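Local coordinates for ATP grasp ligase (Microcystis aeruginosa MRC, PDB 5IG9), which is an ATP-grasp ligase that probably forms ester cross-links within the precursor peptide of the natural product microviridin, at residues T2-T7 with F30-D35; V6-D11 with R74-L79; N123-Q128 with F292-P297; V164-S169 with T205-I210. One frame throughout, in Å; residues are numbered along the deposited sequence.

Interactions 1 and 2 both start from strand 3-7. Interaction 1 closes a short loop through helix 14-23 onto strand 29-33. Interaction 2 closes a longer one onto the loop after strand 69-72. The two share Val6 and Thr7 and meet through Thr34 and Arg76, all within the pre-ATP-grasp domain. Interaction 3 opens later and closes a large loop, joining the start of helix 125-134 to strand 290-296. Interaction 4 is nested inside that loop and pairs strands 163-166 and 204-208 of another sheet. Lys125 packs on Leu168 where interactions 3 and 4 meet. The centres of interactions 1 and 4 are about 34 Å apart.

Interaction 1: residues T2-T7 with F30-D35; sequences TVLIVT and FRFDTD
Thr34 holds Thr7 O with two donors. Thr34 N and OG1 each lie 2.7 Å from Thr7 O and reach it from opposite faces of its carbonyl plane. OG1 stands between the backbone N and the carbonyl carbon of Thr34 (chi1 53°), which turns the hydroxyl back to the strand. It is also bonded to Arg76 N. A valine here would probably cost Thr7 O one of its two donors and leave Arg76 N without this partner. Next come four backbone bonds between parallel strands 3-7 and 29-33. Phe30 N meets Val3 O at 2.9 Å, and the ladder continues from Ile5 N to Phe30 O, Phe32 N to Ile5 O and Thr7 N to Phe32 O. On the Ile5 and Thr7 face, Arg31 NE forms a salt bridge with the syn lone pair of Asp33 OD1 at 2.8 Å, almost straight (177°). Thr7 CG2 lies 3.5 Å from Asp33 OD1, while Thr7 OG1 turns to Asp11. Helix 14-23 covers this face. On the other face Leu4 CD1 rests 3.7 Å from Phe32 CB and at the edge of the Phe30 ring. Val6 CG1 meets Thr34 CG2 at 3.6 Å, and helix 87-107 packs over Val6 and Phe32. This is a beta-alpha-beta unit of a Rossmann-like domain. One sheet face is apolar, the other carries an ion pair, and backbone bonds join the strands between them.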
loop_
_atom_site.group_PDB
_atom_site.type_symbol
_atom_site.label_atom_id
_atom_site.label_comp_id
_atom_site.label_asym_id
_atom_site.label_seq_id
_atom_site.Cartn_x
_atom_site.Cartn_y
_atom_site.Cartn_z
ATOM N N THR A 2 -3.641 -0.849 -26.688
ATOM C CA THR A 2 -4.569 0.103 -26.082
ATOM C C THR A 2 -4.036 0.564 -24.737
ATOM O O THR A 2 -3.500 -0.232 -23.967
ATOM C CB THR A 2 -5.974 -0.509 -25.901
ATOM O OG1 THR A 2 -6.514 -0.863 -27.178
ATOM C CG2 THR A 2 -6.917 0.475 -25.221
ATOM N N VAL A 3 -4.178 1.853 -24.452
ATOM C CA VAL A 3 -3.718 2.425 -23.193
ATOM C C VAL A 3 -4.863 2.375 -22.191
ATOM O O VAL A 3 -5.928 2.957 -22.418
ATOM C CB VAL A 3 -3.216 3.862 -23.387
ATOM C CG1 VAL A 3 -2.976 4.522 -22.039
ATOM C CG2 VAL A 3 -1.945 3.869 -24.224
ATOM N N LEU A 4 -4.650 1.673 -21.086
ATOM C CA LEU A 4 -5.630 1.622 -20.010
ATOM C C LEU A 4 -5.360 2.772 -19.050
ATOM O O LEU A 4 -4.248 2.905 -18.528
ATOM C CB LEU A 4 -5.573 0.283 -19.279
ATOM C CG LEU A 4 -6.329 0.210 -17.952
ATOM C CD1 LEU A 4 -7.827 0.411 -18.140
ATOM C CD2 LEU A 4 -6.039 -1.108 -17.270
ATOM N N ILE A 5 -6.370 3.604 -18.823
ATOM C CA ILE A 5 -6.232 4.792 -17.990
ATOM C C ILE A 5 -7.034 4.564 -16.720
ATOM O O ILE A 5 -8.270 4.512 -16.749
ATOM C CB ILE A 5 -6.681 6.060 -18.724
ATOM C CG1 ILE A 5 -5.699 6.368 -19.850
ATOM C CG2 ILE A 5 -6.768 7.229 -17.761
ATOM C CD1 ILE A 5 -6.120 7.496 -20.740
ATOM N N VAL A 6 -6.328 4.439 -15.601
ATOM C CA VAL A 6 -6.935 4.116 -14.316
ATOM C C VAL A 6 -7.242 5.432 -13.607
ATOM O O VAL A 6 -6.351 6.077 -13.055
ATOM C CB VAL A 6 -6.022 3.223 -13.478
ATOM C CG1 VAL A 6 -6.720 2.806 -12.199
ATOM C CG2 VAL A 6 -5.598 2.008 -14.285
ATOM N N THR A 7 -8.515 5.824 -13.614
ATOM C CA THR A 7 -8.928 7.090 -13.023
ATOM C C THR A 7 -10.250 6.928 -12.283
ATOM O O THR A 7 -10.570 5.836 -11.808
ATOM C CB THR A 7 -9.048 8.171 -14.101
ATOM O OG1 THR A 7 -9.597 9.362 -13.528
ATOM C CG2 THR A 7 -9.949 7.700 -15.232
ATOM N N PHE A 30 -8.614 3.491 -23.411
ATOM C CA PHE A 30 -9.827 3.156 -22.676
ATOM C C PHE A 30 -9.767 3.801 -21.300
ATOM O O PHE A 30 -8.767 3.659 -20.589
ATOM C CB PHE A 30 -9.990 1.638 -22.547
ATOM C CG PHE A 30 -11.227 1.214 -21.798
ATOM C CD1 PHE A 30 -12.423 1.011 -22.467
ATOM C CD2 PHE A 30 -11.191 1.004 -20.428
ATOM C CE1 PHE A 30 -13.560 0.617 -21.784
ATOM C CE2 PHE A 30 -12.325 0.611 -19.739
ATOM C CZ PHE A 30 -13.511 0.418 -20.417
ATOM N N ARG A 31 -10.836 4.504 -20.928
ATOM C CA ARG A 31 -10.938 5.154 -19.626
ATOM C C ARG A 31 -11.680 4.241 -18.657
ATOM O O ARG A 31 -12.831 3.868 -18.907
ATOM C CB ARG A 31 -11.655 6.499 -19.740
ATOM C CG ARG A 31 -12.043 7.094 -18.394
ATOM C CD ARG A 31 -12.434 8.554 -18.513
ATOM N NE ARG A 31 -12.819 9.109 -17.222
ATOM C CZ ARG A 31 -12.929 10.408 -16.974
ATOM N NH1 ARG A 31 -12.675 11.287 -17.932
ATOM N NH2 ARG A 31 -13.283 10.830 -15.767
ATOM N N PHE A 32 -11.032 3.906 -17.547
ATOM C CA PHE A 32 -11.594 3.017 -16.532
ATOM C C PHE A 32 -11.823 3.825 -15.258
ATOM O O PHE A 32 -10.876 4.122 -14.525
ATOM C CB PHE A 32 -10.664 1.832 -16.283
ATOM C CG PHE A 32 -11.106 0.929 -15.160
ATOM C CD1 PHE A 32 -12.432 0.547 -15.038
ATOM C CD2 PHE A 32 -10.188 0.442 -14.244
ATOM C CE1 PHE A 32 -12.839 -0.291 -14.010
ATOM C CE2 PHE A 32 -10.588 -0.397 -13.216
ATOM C CZ PHE A 32 -11.915 -0.763 -13.099
ATOM N N ASP A 33 -13.081 4.174 -14.994
ATOM C CA ASP A 33 -13.437 4.929 -13.793
ATOM C C ASP A 33 -13.554 3.955 -12.631
ATOM O O ASP A 33 -14.513 3.183 -12.541
ATOM C CB ASP A 33 -14.728 5.711 -14.006
ATOM C CG ASP A 33 -14.578 6.812 -15.041
ATOM O OD1 ASP A 33 -13.456 7.342 -15.190
ATOM O OD2 ASP A 33 -15.580 7.147 -15.707
ATOM N N THR A 34 -12.570 3.993 -11.730
ATOM C CA THR A 34 -12.525 3.029 -10.637
ATOM C C THR A 34 -13.685 3.211 -9.668
ATOM O O THR A 34 -14.123 2.241 -9.041
ATOM C CB THR A 34 -11.194 3.137 -9.891
ATOM O OG1 THR A 34 -10.977 4.496 -9.492
ATOM C CG2 THR A 34 -10.048 2.688 -10.779
ATOM N N ASP A 35 -14.198 4.436 -9.529
ATOM C CA ASP A 35 -15.294 4.666 -8.596
ATOM C C ASP A 35 -16.620 4.123 -9.109
ATOM O O ASP A 35 -17.527 3.880 -8.304
ATOM C CB ASP A 35 -15.420 6.157 -8.284
ATOM C CG ASP A 35 -15.746 6.984 -9.509
ATOM O OD1 ASP A 35 -15.283 6.626 -10.612
ATOM O OD2 ASP A 35 -16.467 7.993 -9.369
#

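Interaction 2: residues V6-D11 with R74-L79; sequences VTFSRD and RMRYGL
Phe8 and Arg76 meet where two loops leave the ends of neighbouring parallel strands, 3-7 and 69-72, in the Rossmann-like domain. The tight part lies next to the sheet. Arg74 N bonds to Val6 O at 2.6 Å (N-H...O angle 157°), just beyond the end of strand 69-72. The aliphatic part of Arg74 then lies beside the Phe8 ring, with Arg74 CG 3.5 Å from Phe8 CE1. Asp11 OD2 comes near the same chain, 3.8 Å from Arg74 CB, but its salt bridge goes to Arg73. The Arg74 guanidinium also looks elsewhere, to Val298 O and Glu300. Phe8 begins a type I turn that ends at Asp11. The turn folds back so that Arg10 C and Asp11 N sit over one face of the ring. Phe8 CG stands between its backbone N and carbonyl carbon (chi1 71°), which keeps the ring under that turn. On the opposite face Arg76 CG packs closely as a CH-pi contact, 3.6 Å from Phe8 CG. The guanidinium end of this exposed residue is the looser part. It lies over the same face as a cation-pi contact, its plane 22° from that of the ring and Arg76 CZ 4.8 Å from the Phe8 centroid.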
loop_
_atom_site.group_PDB
_atom_site.type_symbol
_atom_site.label_atom_id
_atom_site.label_comp_id
_atom_site.label_asym_id
_atom_site.label_seq_id
_atom_site.Cartn_x
_atom_site.Cartn_y
_atom_site.Cartn_z
ATOM N N VAL A 6 -6.328 4.439 -15.601
ATOM C CA VAL A 6 -6.935 4.116 -14.316
ATOM C C VAL A 6 -7.242 5.432 -13.607
ATOM O O VAL A 6 -6.351 6.077 -13.055
ATOM C CB VAL A 6 -6.022 3.223 -13.478
ATOM C CG1 VAL A 6 -6.720 2.806 -12.199
ATOM C CG2 VAL A 6 -5.598 2.008 -14.285
ATOM N N THR A 7 -8.515 5.824 -13.614
ATOM C CA THR A 7 -8.928 7.090 -13.023
ATOM C C THR A 7 -10.250 6.928 -12.283
ATOM O O THR A 7 -10.570 5.836 -11.808
ATOM C CB THR A 7 -9.048 8.171 -14.101
ATOM O OG1 THR A 7 -9.597 9.362 -13.528
ATOM C CG2 THR A 7 -9.949 7.700 -15.232
ATOM N N PHE A 8 -11.013 8.013 -12.169
ATOM C CA PHE A 8 -12.359 7.962 -11.614
ATOM C C PHE A 8 -13.207 9.006 -12.329
ATOM O O PHE A 8 -12.699 9.829 -13.092
ATOM C CB PHE A 8 -12.356 8.153 -10.087
ATOM C CG PHE A 8 -12.031 9.550 -9.629
ATOM C CD1 PHE A 8 -10.809 10.134 -9.921
ATOM C CD2 PHE A 8 -12.938 10.264 -8.864
ATOM C CE1 PHE A 8 -10.514 11.412 -9.487
ATOM C CE2 PHE A 8 -12.646 11.539 -8.424
ATOM C CZ PHE A 8 -11.434 12.114 -8.737
ATOM N N SER A 9 -14.518 8.952 -12.082
ATOM C CA SER A 9 -15.458 9.729 -12.885
ATOM C C SER A 9 -15.321 11.231 -12.656
ATOM O O SER A 9 -15.539 12.016 -13.585
ATOM C CB SER A 9 -16.890 9.281 -12.592
ATOM O OG SER A 9 -17.191 9.407 -11.213
ATOM N N ARG A 10 -14.972 11.654 -11.441
ATOM C CA ARG A 10 -14.867 13.072 -11.125
ATOM C C ARG A 10 -13.452 13.616 -11.299
ATOM O O ARG A 10 -13.127 14.667 -10.732
ATOM C CB ARG A 10 -15.364 13.338 -9.701
ATOM C CG ARG A 10 -16.840 13.030 -9.474
ATOM C CD ARG A 10 -17.282 13.426 -8.068
ATOM N NE ARG A 10 -18.047 14.671 -8.043
ATOM C CZ ARG A 10 -17.528 15.872 -7.805
ATOM N NH1 ARG A 10 -16.230 16.003 -7.570
ATOM N NH2 ARG A 10 -18.308 16.945 -7.798
ATOM N N ASP A 11 -12.607 12.930 -12.068
ATOM C CA ASP A 11 -11.273 13.444 -12.332
ATOM C C ASP A 11 -11.352 14.659 -13.253
ATOM O O ASP A 11 -12.362 14.908 -13.918
ATOM C CB ASP A 11 -10.387 12.367 -12.954
ATOM C CG ASP A 11 -8.920 12.548 -12.606
ATOM O OD1 ASP A 11 -8.555 13.629 -12.100
ATOM O OD2 ASP A 11 -8.132 11.608 -12.840
ATOM N N ARG A 74 -5.542 7.702 -11.141
ATOM C CA ARG A 74 -6.357 7.935 -9.955
ATOM C C ARG A 74 -7.029 6.641 -9.529
ATOM O O ARG A 74 -7.563 5.905 -10.361
ATOM C CB ARG A 74 -7.408 9.023 -10.204
ATOM C CG ARG A 74 -7.198 10.282 -9.378
ATOM C CD ARG A 74 -5.722 10.515 -9.118
ATOM N NE ARG A 74 -5.398 11.929 -8.998
ATOM C CZ ARG A 74 -4.166 12.397 -8.833
ATOM N NH1 ARG A 74 -3.142 11.558 -8.765
ATOM N NH2 ARG A 74 -3.957 13.701 -8.738
ATOM N N MET A 75 -7.005 6.370 -8.228
ATOM C CA MET A 75 -7.512 5.117 -7.676
ATOM C C MET A 75 -8.582 5.435 -6.638
ATOM O O MET A 75 -8.268 5.697 -5.474
ATOM C CB MET A 75 -6.377 4.297 -7.071
ATOM C CG MET A 75 -5.286 3.917 -8.062
ATOM S SD MET A 75 -4.199 5.279 -8.540
ATOM C CE MET A 75 -3.585 5.811 -6.945
ATOM N N ARG A 76 -9.848 5.407 -7.056
ATOM C CA ARG A 76 -10.962 5.647 -6.146
ATOM C C ARG A 76 -11.917 4.458 -6.146
ATOM O O ARG A 76 -13.087 4.595 -6.514
ATOM C CB ARG A 76 -11.697 6.932 -6.529
ATOM C CG ARG A 76 -10.806 8.162 -6.565
ATOM C CD ARG A 76 -10.154 8.401 -5.216
ATOM N NE ARG A 76 -9.056 9.354 -5.313
ATOM C CZ ARG A 76 -9.188 10.666 -5.162
ATOM N NH1 ARG A 76 -10.379 11.189 -4.900
ATOM N NH2 ARG A 76 -8.128 11.456 -5.271
ATOM N N TYR A 77 -11.433 3.293 -5.715
ATOM C CA TYR A 77 -12.171 2.049 -5.903
ATOM C C TYR A 77 -13.482 2.055 -5.126
ATOM O O TYR A 77 -13.487 2.148 -3.895
ATOM C CB TYR A 77 -11.316 0.861 -5.473
ATOM C CG TYR A 77 -9.908 0.883 -6.018
ATOM C CD1 TYR A 77 -9.650 0.580 -7.349
ATOM C CD2 TYR A 77 -8.834 1.194 -5.196
ATOM C CE1 TYR A 77 -8.362 0.596 -7.846
ATOM C CE2 TYR A 77 -7.546 1.210 -5.683
ATOM C CZ TYR A 77 -7.314 0.911 -7.007
ATOM O OH TYR A 77 -6.028 0.927 -7.492
ATOM N N GLY A 78 -14.594 1.957 -5.855
ATOM C CA GLY A 78 -15.892 1.734 -5.248
ATOM C C GLY A 78 -16.503 2.902 -4.511
ATOM O O GLY A 78 -17.336 2.685 -3.624
ATOM N N LEU A 79 -16.134 4.139 -4.851
ATOM C CA LEU A 79 -16.691 5.281 -4.132
ATOM C C LEU A 79 -18.188 5.409 -4.370
ATOM O O LEU A 79 -18.949 5.721 -3.446
ATOM C CB LEU A 79 -15.978 6.567 -4.539
ATOM C CG LEU A 79 -14.541 6.747 -4.047
ATOM C CD1 LEU A 79 -14.167 8.219 -4.090
ATOM C CD2 LEU A 79 -14.370 6.183 -2.645
#

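Interaction 3: residues N123-Q128 with F292-P297; sequences NHKQLQ and FLEINP
On edge strand 290-296, Glu294-Ile295-Asn296 fits the E-x-N motif that supplies magnesium ligands in ATP-grasp relatives, and Gln128 of helix 125-134 holds it at Ile295. The side-chain amide of Gln128 turns to the backbone there. Ile295 N donates to Gln128 OE1 at 3.0 Å. The bond is nearly straight at the hydrogen (167°), although the donor stands above the carbonyl plane of the amide. In return Gln128 NE2 makes a weak bond to Ile295 O at 2.8 Å. The same NE2 bonds to Ala122 O, so both ends of the amide have a partner and its rotation is restrained. The Gln128 chain is extended beyond CG, which carries the amide across to the strand. Ile295 CG2 packs 3.5 Å from Gln128 CD. Lys125 and Glu294 add a looser attraction, with Lys125 NZ 4.4 Å from Glu294 OE1, beyond a salt bridge. Where 123-128 begins and 292-297 ends, Asn123 OD1 approaches Pro297 CD at 3.8 Å. Leu293 and Glu294 form a classic beta bulge opposite Asp281 of strand 277-284. Behind the strand, Ile295 packs on Met270 of helix 260-273. Pro297 lies on Val119 and Ala122 of helix 116-122, and Leu127 turns to Ser107 of the second subunit.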
loop_
_atom_site.group_PDB
_atom_site.type_symbol
_atom_site.label_atom_id
_atom_site.label_comp_id
_atom_site.label_asym_id
_atom_site.label_seq_id
_atom_site.Cartn_x
_atom_site.Cartn_y
_atom_site.Cartn_z
ATOM N N ASN A 123 5.784 5.949 -1.838
ATOM C CA ASN A 123 4.812 6.655 -1.011
ATOM C C ASN A 123 5.256 6.822 0.435
ATOM O O ASN A 123 4.562 7.501 1.199
ATOM C CB ASN A 123 3.459 5.937 -1.035
ATOM C CG ASN A 123 2.635 6.285 -2.258
ATOM O OD1 ASN A 123 2.856 7.315 -2.896
ATOM N ND2 ASN A 123 1.677 5.427 -2.592
ATOM N N HIS A 124 6.374 6.219 0.833
ATOM C CA HIS A 124 6.907 6.384 2.184
ATOM C C HIS A 124 7.687 7.689 2.224
ATOM O O HIS A 124 8.818 7.766 1.741
ATOM C CB HIS A 124 7.781 5.195 2.568
ATOM C CG HIS A 124 7.057 3.886 2.541
ATOM N ND1 HIS A 124 7.245 2.952 1.544
ATOM C CD2 HIS A 124 6.133 3.361 3.379
ATOM C CE1 HIS A 124 6.473 1.905 1.774
ATOM N NE2 HIS A 124 5.787 2.129 2.880
ATOM N N LYS A 125 7.078 8.726 2.804
ATOM C CA LYS A 125 7.690 10.050 2.765
ATOM C C LYS A 125 8.969 10.107 3.591
ATOM O O LYS A 125 9.868 10.896 3.283
ATOM C CB LYS A 125 6.686 11.102 3.238
ATOM C CG LYS A 125 5.491 11.246 2.306
ATOM C CD LYS A 125 4.442 12.189 2.869
ATOM C CE LYS A 125 3.262 12.329 1.919
ATOM N NZ LYS A 125 2.185 13.200 2.474
ATOM N N GLN A 126 9.075 9.280 4.632
ATOM C CA GLN A 126 10.329 9.194 5.371
ATOM C C GLN A 126 11.442 8.607 4.514
ATOM O O GLN A 126 12.606 9.005 4.650
ATOM C CB GLN A 126 10.143 8.361 6.637
ATOM C CG GLN A 126 11.373 8.317 7.525
ATOM C CD GLN A 126 11.237 7.326 8.664
ATOM O OE1 GLN A 126 10.128 6.934 9.033
ATOM N NE2 GLN A 126 12.366 6.906 9.219
ATOM N N LEU A 127 11.109 7.664 3.630
ATOM C CA LEU A 127 12.114 7.106 2.733
ATOM C C LEU A 127 12.479 8.082 1.623
ATOM O O LEU A 127 13.623 8.089 1.156
ATOM C CB LEU A 127 11.611 5.790 2.141
ATOM C CG LEU A 127 12.563 5.035 1.213
ATOM C CD1 LEU A 127 13.812 4.586 1.956
ATOM C CD2 LEU A 127 11.844 3.851 0.599
ATOM N N GLN A 128 11.529 8.911 1.186
ATOM C CA GLN A 128 11.835 9.928 0.187
ATOM C C GLN A 128 12.939 10.856 0.681
ATOM O O GLN A 128 13.957 11.049 0.007
ATOM C CB GLN A 128 10.580 10.733 -0.151
ATOM C CG GLN A 128 9.436 9.939 -0.750
ATOM C CD GLN A 128 8.274 10.837 -1.103
ATOM O OE1 GLN A 128 8.384 12.059 -1.037
ATOM N NE2 GLN A 128 7.152 10.240 -1.484
ATOM N N PHE A 292 14.907 19.865 -0.816
ATOM C CA PHE A 292 13.926 18.898 -1.290
ATOM C C PHE A 292 12.841 18.705 -0.238
ATOM O O PHE A 292 13.136 18.481 0.939
ATOM C CB PHE A 292 14.597 17.560 -1.601
ATOM C CG PHE A 292 13.627 16.447 -1.892
ATOM C CD1 PHE A 292 13.098 16.289 -3.163
ATOM C CD2 PHE A 292 13.240 15.561 -0.897
ATOM C CE1 PHE A 292 12.201 15.270 -3.435
ATOM C CE2 PHE A 292 12.343 14.539 -1.165
ATOM C CZ PHE A 292 11.826 14.395 -2.436
ATOM N N LEU A 293 11.581 18.773 -0.666
ATOM C CA LEU A 293 10.450 18.576 0.233
ATOM C C LEU A 293 9.771 17.229 0.024
ATOM O O LEU A 293 9.685 16.428 0.960
ATOM C CB LEU A 293 9.429 19.709 0.067
ATOM C CG LEU A 293 9.839 21.110 0.522
ATOM C CD1 LEU A 293 8.665 22.066 0.397
ATOM C CD2 LEU A 293 10.375 21.090 1.946
ATOM N N GLU A 294 9.291 16.950 -1.186
ATOM C CA GLU A 294 8.422 15.804 -1.403
ATOM C C GLU A 294 8.354 15.477 -2.888
ATOM O O GLU A 294 8.382 16.376 -3.730
ATOM C CB GLU A 294 7.015 16.087 -0.860
ATOM C CG GLU A 294 5.964 15.043 -1.202
ATOM C CD GLU A 294 4.591 15.431 -0.693
ATOM O OE1 GLU A 294 4.524 16.188 0.298
ATOM O OE2 GLU A 294 3.583 14.992 -1.288
ATOM N N ILE A 295 8.267 14.188 -3.198
ATOM C CA ILE A 295 7.907 13.715 -4.527
ATOM C C ILE A 295 6.602 12.938 -4.411
ATOM O O ILE A 295 6.490 12.012 -3.597
ATOM C CB ILE A 295 9.011 12.848 -5.161
ATOM C CG1 ILE A 295 8.485 12.152 -6.417
ATOM C CG2 ILE A 295 9.546 11.831 -4.170
ATOM C CD1 ILE A 295 9.501 11.243 -7.069
ATOM N N ASN A 296 5.615 13.327 -5.209
ATOM C CA ASN A 296 4.340 12.627 -5.247
ATOM C C ASN A 296 4.231 11.878 -6.565
ATOM O O ASN A 296 4.081 12.514 -7.620
ATOM C CB ASN A 296 3.177 13.606 -5.085
ATOM C CG ASN A 296 1.836 12.907 -4.965
ATOM O OD1 ASN A 296 1.760 11.678 -4.916
ATOM N ND2 ASN A 296 0.768 13.691 -4.902
ATOM N N PRO A 297 4.297 10.544 -6.563
ATOM C CA PRO A 297 4.280 9.802 -7.833
ATOM C C PRO A 297 2.991 9.949 -8.625
ATOM O O PRO A 297 2.955 9.524 -9.787
ATOM C CB PRO A 297 4.492 8.345 -7.393
ATOM C CG PRO A 297 5.096 8.436 -6.028
ATOM C CD PRO A 297 4.494 9.656 -5.406
#

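Interaction 4: residues V164-S169 with T205-I210; sequences VTKMLS and TFQENI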
loop_
_atom_site.group_PDB
_atom_site.type_symbol
_atom_site.label_atom_id
_atom_site.label_comp_id
_atom_site.label_asym_id
_atom_site.label_seq_id
_atom_site.Cartn_x
_atom_site.Cartn_y
_atom_site.Cartn_z
ATOM N N VAL A 164 6.479 23.551 11.471
ATOM C CA VAL A 164 5.116 23.273 11.058
ATOM C C VAL A 164 4.785 21.836 11.442
ATOM O O VAL A 164 5.628 21.084 11.934
ATOM C CB VAL A 164 4.901 23.511 9.550
ATOM C CG1 VAL A 164 5.040 24.990 9.220
ATOM C CG2 VAL A 164 5.880 22.677 8.734
ATOM N N THR A 165 3.530 21.461 11.224
ATOM C CA THR A 165 3.094 20.084 11.379
ATOM C C THR A 165 2.219 19.701 10.195
ATOM O O THR A 165 1.591 20.554 9.559
ATOM C CB THR A 165 2.328 19.859 12.689
ATOM O OG1 THR A 165 2.190 18.454 12.922
ATOM C CG2 THR A 165 0.946 20.487 12.622
ATOM N N LYS A 166 2.196 18.406 9.897
ATOM C CA LYS A 166 1.393 17.898 8.796
ATOM C C LYS A 166 1.135 16.419 9.026
ATOM O O LYS A 166 1.814 15.763 9.821
ATOM C CB LYS A 166 2.073 18.131 7.445
ATOM C CG LYS A 166 3.389 17.384 7.264
ATOM C CD LYS A 166 4.102 17.849 5.997
ATOM C CE LYS A 166 5.368 17.047 5.727
ATOM N NZ LYS A 166 5.090 15.636 5.331
ATOM N N MET A 167 0.132 15.907 8.322
ATOM C CA MET A 167 -0.237 14.502 8.386
ATOM C C MET A 167 0.347 13.766 7.189
ATOM O O MET A 167 0.401 14.305 6.080
ATOM C CB MET A 167 -1.759 14.343 8.415
ATOM C CG MET A 167 -2.433 15.015 9.605
ATOM S SD MET A 167 -2.185 14.138 11.162
ATOM C CE MET A 167 -3.301 12.751 10.960
ATOM N N LEU A 168 0.797 12.533 7.422
ATOM C CA LEU A 168 1.283 11.700 6.331
ATOM C C LEU A 168 0.155 11.143 5.473
ATOM O O LEU A 168 0.406 10.716 4.341
ATOM C CB LEU A 168 2.125 10.544 6.879
ATOM C CG LEU A 168 3.460 10.886 7.542
ATOM C CD1 LEU A 168 4.138 9.620 8.044
ATOM C CD2 LEU A 168 4.367 11.635 6.580
ATOM N N SER A 169 -1.073 11.148 5.980
ATOM C CA SER A 169 -2.214 10.553 5.303
ATOM C C SER A 169 -3.137 11.633 4.758
ATOM O O SER A 169 -3.124 12.783 5.205
ATOM C CB SER A 169 -2.994 9.634 6.251
ATOM O OG SER A 169 -3.589 10.373 7.306
ATOM N N THR A 205 3.618 14.572 11.995
ATOM C CA THR A 205 4.920 14.803 11.387
ATOM C C THR A 205 5.243 16.287 11.486
ATOM O O THR A 205 4.485 17.126 10.985
ATOM C CB THR A 205 4.943 14.334 9.931
ATOM O OG1 THR A 205 4.707 12.921 9.878
ATOM C CG2 THR A 205 6.293 14.630 9.300
ATOM N N PHE A 206 6.357 16.605 12.138
ATOM C CA PHE A 206 6.804 17.975 12.330
ATOM C C PHE A 206 8.049 18.235 11.495
ATOM O O PHE A 206 8.890 17.349 11.313
ATOM C CB PHE A 206 7.091 18.252 13.808
ATOM C CG PHE A 206 5.935 17.943 14.708
ATOM C CD1 PHE A 206 5.776 16.676 15.239
ATOM C CD2 PHE A 206 4.995 18.914 15.008
ATOM C CE1 PHE A 206 4.711 16.385 16.059
ATOM C CE2 PHE A 206 3.927 18.628 15.828
ATOM C CZ PHE A 206 3.785 17.361 16.356
ATOM N N GLN A 207 8.160 19.461 10.986
ATOM C CA GLN A 207 9.238 19.820 10.075
ATOM C C GLN A 207 9.784 21.204 10.388
ATOM O O GLN A 207 9.039 22.100 10.797
ATOM C CB GLN A 207 8.770 19.786 8.615
ATOM C CG GLN A 207 8.807 18.408 7.990
ATOM C CD GLN A 207 8.642 18.451 6.486
ATOM O OE1 GLN A 207 8.042 19.374 5.942
ATOM N NE2 GLN A 207 9.184 17.451 5.806
ATOM N N GLU A 208 11.089 21.367 10.174
ATOM C CA GLU A 208 11.721 22.677 10.255
ATOM C C GLU A 208 11.099 23.631 9.243
ATOM O O GLU A 208 11.049 23.339 8.045
ATOM C CB GLU A 208 13.224 22.535 10.001
ATOM C CG GLU A 208 13.964 23.833 9.709
ATOM C CD GLU A 208 15.422 23.591 9.344
ATOM O OE1 GLU A 208 15.771 22.430 9.044
ATOM O OE2 GLU A 208 16.219 24.557 9.363
ATOM N N ASN A 209 10.613 24.768 9.730
ATOM C CA ASN A 209 10.032 25.791 8.864
ATOM C C ASN A 209 11.171 26.607 8.270
ATOM O O ASN A 209 11.768 27.445 8.947
ATOM C CB ASN A 209 9.066 26.671 9.649
ATOM C CG ASN A 209 8.266 27.599 8.759
ATOM O OD1 ASN A 209 8.551 27.747 7.571
ATOM N ND2 ASN A 209 7.257 28.240 9.335
ATOM N N ILE A 210 11.473 26.371 6.999
ATOM C CA ILE A 210 12.590 27.019 6.317
ATOM C C ILE A 210 12.054 28.241 5.573
ATOM O O ILE A 210 11.194 28.083 4.696
ATOM C CB ILE A 210 13.294 26.059 5.351
ATOM C CG1 ILE A 210 13.927 24.900 6.120
ATOM C CG2 ILE A 210 14.329 26.813 4.525
ATOM C CD1 ILE A 210 14.553 23.860 5.233
#
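This is antiparallel strand pairing at the middle of a four-stranded sheet, where strand 204-208 lies between 142-145 and 163-166. The sheet, with helix 148-157 against it, is consistent with the smaller alpha/beta subdomain of the ATP-grasp fold. Val164 and Gln207 form one hydrogen-bonded pair, with Val164 N 3.0 Å from Gln207 O. Lys166 and Thr205 form the other, with Lys166 N 2.8 Å from Thr205 O. Between them Thr165 and Phe206 are a non-hydrogen-bonded pair, side by side on one face. With chi1 at -167°, Thr165 OG1 lies opposite the backbone N and comes over a face of the Phe206 ring, 3.4 Å from Phe206 CE2. The hydroxyl also donates to Thr205 O at 3.3 Å, from above the carbonyl plane, so that oxygen has two donors. Val151 and Phe154 of helix 148-157 cover the ring. An alanine in place of Phe206 would probably open a gap beneath that helix and leave the Thr165 hydroxyl without its aromatic cover. Beyond the strand, Leu168 N and Ser169 OG bond to Glu96 of the second subunit. On the other face Gln207 NE2 bonds to Thr142 OG1 on the next strand. Lys166 CE lies 3.6 Å from Gln207 OE1.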